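Local structure of pilus assembly protein CpaE (Caulobacter crescentus, 4N0P) at residues 103-108 against 124-129. The protein takes part in pilus assembly and probably binds and hydrolyses ATP through another part of the full-length protein, this piece being its response-regulator receiver-like domain. Residues are numbered along the deposited sequence; the frame is centred on the assembly and turned at random.
Sequences VVVVGQ and SEYLTQ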
ATOM      1  N   VAL A 103       0.117  -6.086  -2.592  1.00 20.18           N
ATOM      2  CA  VAL A 103       0.769  -4.797  -2.806  1.00 19.41           C
ATOM      3  C   VAL A 103      -0.284  -3.746  -3.149  1.00 22.69           C
ATOM      4  O   VAL A 103      -1.135  -3.956  -4.020  1.00 22.84           O
ATOM      5  CB  VAL A 103       1.898  -4.879  -3.885  1.00 23.49           C
ATOM      6  CG1 VAL A 103       2.433  -3.484  -4.248  1.00 23.20           C
ATOM      7  CG2 VAL A 103       3.045  -5.791  -3.415  1.00 23.35           C
ATOM      8  N   VAL A 104      -0.213  -2.601  -2.457  1.00 19.68           N
ATOM      9  CA  VAL A 104      -1.118  -1.480  -2.704  1.00 19.09           C
ATOM     10  C   VAL A 104      -0.227  -0.293  -3.081  1.00 22.68           C
ATOM     11  O   VAL A 104       0.748  -0.030  -2.390  1.00 20.34           O
ATOM     12  CB  VAL A 104      -2.019  -1.181  -1.471  1.00 22.02           C
ATOM     13  CG1 VAL A 104      -2.743   0.145  -1.643  1.00 21.73           C
ATOM     14  CG2 VAL A 104      -3.029  -2.308  -1.249  1.00 22.45           C
ATOM     15  N   VAL A 105      -0.588   0.428  -4.130  1.00 19.45           N
ATOM     16  CA  VAL A 105       0.178   1.590  -4.566  1.00 18.70           C
ATOM     17  C   VAL A 105      -0.617   2.844  -4.235  1.00 22.63           C
ATOM     18  O   VAL A 105      -1.810   2.894  -4.490  1.00 21.21           O
ATOM     19  CB  VAL A 105       0.508   1.497  -6.093  1.00 22.15           C
ATOM     20  CG1 VAL A 105       1.138   2.810  -6.621  1.00 22.01           C
ATOM     21  CG2 VAL A 105       1.398   0.274  -6.402  1.00 21.84           C
ATOM     22  N   VAL A 106       0.059   3.862  -3.683  1.00 19.99           N
ATOM     23  CA  VAL A 106      -0.549   5.165  -3.435  1.00 19.77           C
ATOM     24  C   VAL A 106       0.107   6.118  -4.432  1.00 25.30           C
ATOM     25  O   VAL A 106       1.327   6.195  -4.474  1.00 26.19           O
ATOM     26  CB  VAL A 106      -0.389   5.652  -1.975  1.00 24.42           C
ATOM     27  CG1 VAL A 106      -1.062   7.014  -1.801  1.00 25.16           C
ATOM     28  CG2 VAL A 106      -0.955   4.635  -0.982  1.00 24.49           C
ATOM     29  N   GLY A 107      -0.684   6.791  -5.249  1.00 24.80           N
ATOM     30  CA  GLY A 107      -0.129   7.707  -6.244  1.00 25.43           C
ATOM     31  C   GLY A 107      -0.866   9.029  -6.310  1.00 30.33           C
ATOM     32  O   GLY A 107      -1.904   9.178  -5.682  1.00 28.75           O
ATOM     33  N   GLN A 108      -0.364   9.999  -7.072  1.00 32.43           N
ATOM     34  CA  GLN A 108      -1.093  11.277  -7.171  1.00 34.00           C
ATOM     35  C   GLN A 108      -1.728  11.423  -8.541  1.00 36.64           C
ATOM     36  O   GLN A 108      -2.401  12.429  -8.778  1.00 37.73           O
ATOM     37  CB  GLN A 108      -0.175  12.509  -6.916  1.00 36.09           C
ATOM     38  CG  GLN A 108       0.718  12.469  -5.673  1.00 58.23           C
ATOM     39  CD  GLN A 108      -0.012  12.457  -4.347  1.00 84.72           C
ATOM     40  OE1 GLN A 108       0.060  11.484  -3.587  1.00 81.48           O
ATOM     41  NE2 GLN A 108      -0.667  13.561  -4.005  1.00 79.12           N
ATOM     42  N   SER A 124      -2.915  -5.082  -5.899  1.00 22.77           N
ATOM     43  CA  SER A 124      -4.228  -5.280  -5.298  1.00 23.03           C
ATOM     44  C   SER A 124      -5.113  -4.073  -5.390  1.00 26.93           C
ATOM     45  O   SER A 124      -6.306  -4.222  -5.651  1.00 24.68           O
ATOM     46  CB  SER A 124      -4.104  -5.700  -3.838  1.00 27.56           C
ATOM     47  OG  SER A 124      -3.582  -7.007  -3.760  1.00 33.22           O
ATOM     48  N   GLU A 125      -4.537  -2.869  -5.220  1.00 23.84           N
ATOM     49  CA  GLU A 125      -5.320  -1.647  -5.265  1.00 22.93           C
ATOM     50  C   GLU A 125      -4.402  -0.484  -5.587  1.00 24.83           C
ATOM     51  O   GLU A 125      -3.206  -0.523  -5.290  1.00 21.34           O
ATOM     52  CB  GLU A 125      -6.037  -1.439  -3.895  1.00 24.94           C
ATOM     53  CG  GLU A 125      -7.050  -0.299  -3.813  1.00 38.35           C
ATOM     54  CD  GLU A 125      -8.151  -0.319  -4.858  1.00 61.69           C
ATOM     55  OE1 GLU A 125      -7.885   0.045  -6.033  1.00 40.93           O
ATOM     56  OE2 GLU A 125      -9.285  -0.710  -4.499  1.00 62.47           O
ATOM     57  N   TYR A 126      -4.973   0.555  -6.170  1.00 21.82           N
ATOM     58  CA  TYR A 126      -4.255   1.792  -6.453  1.00 22.10           C
ATOM     59  C   TYR A 126      -5.076   2.920  -5.839  1.00 27.36           C
ATOM     60  O   TYR A 126      -6.254   3.046  -6.168  1.00 27.24           O
ATOM     61  CB  TYR A 126      -4.018   1.977  -7.967  1.00 23.44           C
ATOM     62  CG  TYR A 126      -3.413   3.320  -8.323  1.00 24.63           C
ATOM     63  CD1 TYR A 126      -2.094   3.625  -7.990  1.00 27.15           C
ATOM     64  CD2 TYR A 126      -4.174   4.307  -8.942  1.00 26.32           C
ATOM     65  CE1 TYR A 126      -1.538   4.868  -8.307  1.00 28.04           C
ATOM     66  CE2 TYR A 126      -3.629   5.553  -9.256  1.00 27.27           C
ATOM     67  CZ  TYR A 126      -2.312   5.830  -8.935  1.00 31.94           C
ATOM     68  OH  TYR A 126      -1.772   7.053  -9.267  1.00 31.81           O
ATOM     69  N   LEU A 127      -4.487   3.665  -4.880  1.00 23.04           N
ATOM     70  CA  LEU A 127      -5.199   4.739  -4.196  1.00 24.30           C
ATOM     71  C   LEU A 127      -4.690   6.075  -4.652  1.00 26.90           C
ATOM     72  O   LEU A 127      -3.480   6.273  -4.731  1.00 27.34           O
ATOM     73  CB  LEU A 127      -5.038   4.603  -2.673  1.00 24.71           C
ATOM     74  CG  LEU A 127      -5.576   3.327  -2.034  1.00 30.05           C
ATOM     75  CD1 LEU A 127      -5.232   3.306  -0.556  1.00 31.66           C
ATOM     76  CD2 LEU A 127      -7.093   3.202  -2.215  1.00 34.05           C
ATOM     77  N   THR A 128      -5.625   6.980  -5.020  1.00 25.85           N
ATOM     78  CA  THR A 128      -5.233   8.283  -5.537  1.00 26.11           C
ATOM     79  C   THR A 128      -5.507   9.334  -4.504  1.00 32.37           C
ATOM     80  O   THR A 128      -6.650   9.517  -4.069  1.00 30.57           O
ATOM     81  CB  THR A 128      -5.961   8.637  -6.869  1.00 39.02           C
ATOM     82  OG1 THR A 128      -6.011   7.497  -7.725  1.00 46.43           O
ATOM     83  CG2 THR A 128      -5.302   9.806  -7.600  1.00 39.59           C
ATOM     84  N   GLN A 129      -4.451  10.009  -4.108  1.00 33.44           N
ATOM     85  CA  GLN A 129      -4.528  11.104  -3.173  1.00 36.08           C
ATOM     86  C   GLN A 129      -5.227  12.285  -3.869  1.00 44.47           C
ATOM     87  O   GLN A 129      -5.111  12.407  -5.094  1.00 44.81           O
ATOM     88  CB  GLN A 129      -3.120  11.473  -2.692  1.00 38.36           C
ATOM     89  CG  GLN A 129      -2.581  10.556  -1.605  1.00 55.03           C
ATOM     90  CD  GLN A 129      -2.553  11.285  -0.285  1.00 78.51           C
ATOM     91  OE1 GLN A 129      -3.593  11.676   0.270  1.00 70.83           O
ATOM     92  NE2 GLN A 129      -1.350  11.539   0.212  1.00 71.96           N
TER
HETATM   93  O   HOH W   1      -1.184  -7.655  -4.752  1.00 25.19           O
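Ser-124 opens the pairing by giving its N-H to Val-103 O, 2.8 Å from N to O but bent at 146°, while its hydroxyl OG shares one water with Val-103 N. The regular parallel exchange follows at Glu-125, whose carbonyl oxygen receives Val-105 N at 3.0 Å. Its CB lies alongside Val-104 CG2, both side chains pointing the same way, but the chain then bends back, bringing OE1 to the Tyr-126 N-H, which it takes through its anti lone pair. Thus a backbone donor that faces away from the neighbouring strand is met by the preceding side chain. Tyr-126 instead reaches across. With CG anti to the backbone N (chi1 174°), the ring runs beside strand 102-107; CD1 meets Val-105 CG1 at 3.6 Å, and Val-105 CB lies at the ring edge, in its plane. The hydroxyl continues past Gly-107, where OH comes 3.5 Å from CA, to a hydrogen bond with Thr-109 O, and helix 112-120 packs on the ring through Leu-114, Tyr-115 and Leu-118. Leu-127 exchanges two straight bonds, N to Val-105 O and O from Gly-107 N, and on the other face its CD1 reaches Val-104 CG1 near helix 133-144. Thr-128 CG2 lies against Gly-107 O and Gln-108 C. Finally Gln-129 N binds Gly-107 O at 3.1 Å; its CB and CG lie against Gln-108 OE1, the two amide planes 82° apart, while NE2 turns to Thr-34 OG1. Strand 102-107 is bonded on its far side to strand 74-77, and within this chain 125-128 is an outermost strand of the sheet. Linked through helix 112-120, the pair forms the last beta-alpha-beta crossover of a five-stranded parallel sheet in 2-1-3-4-5 order, the fold of response regulator receiver domains.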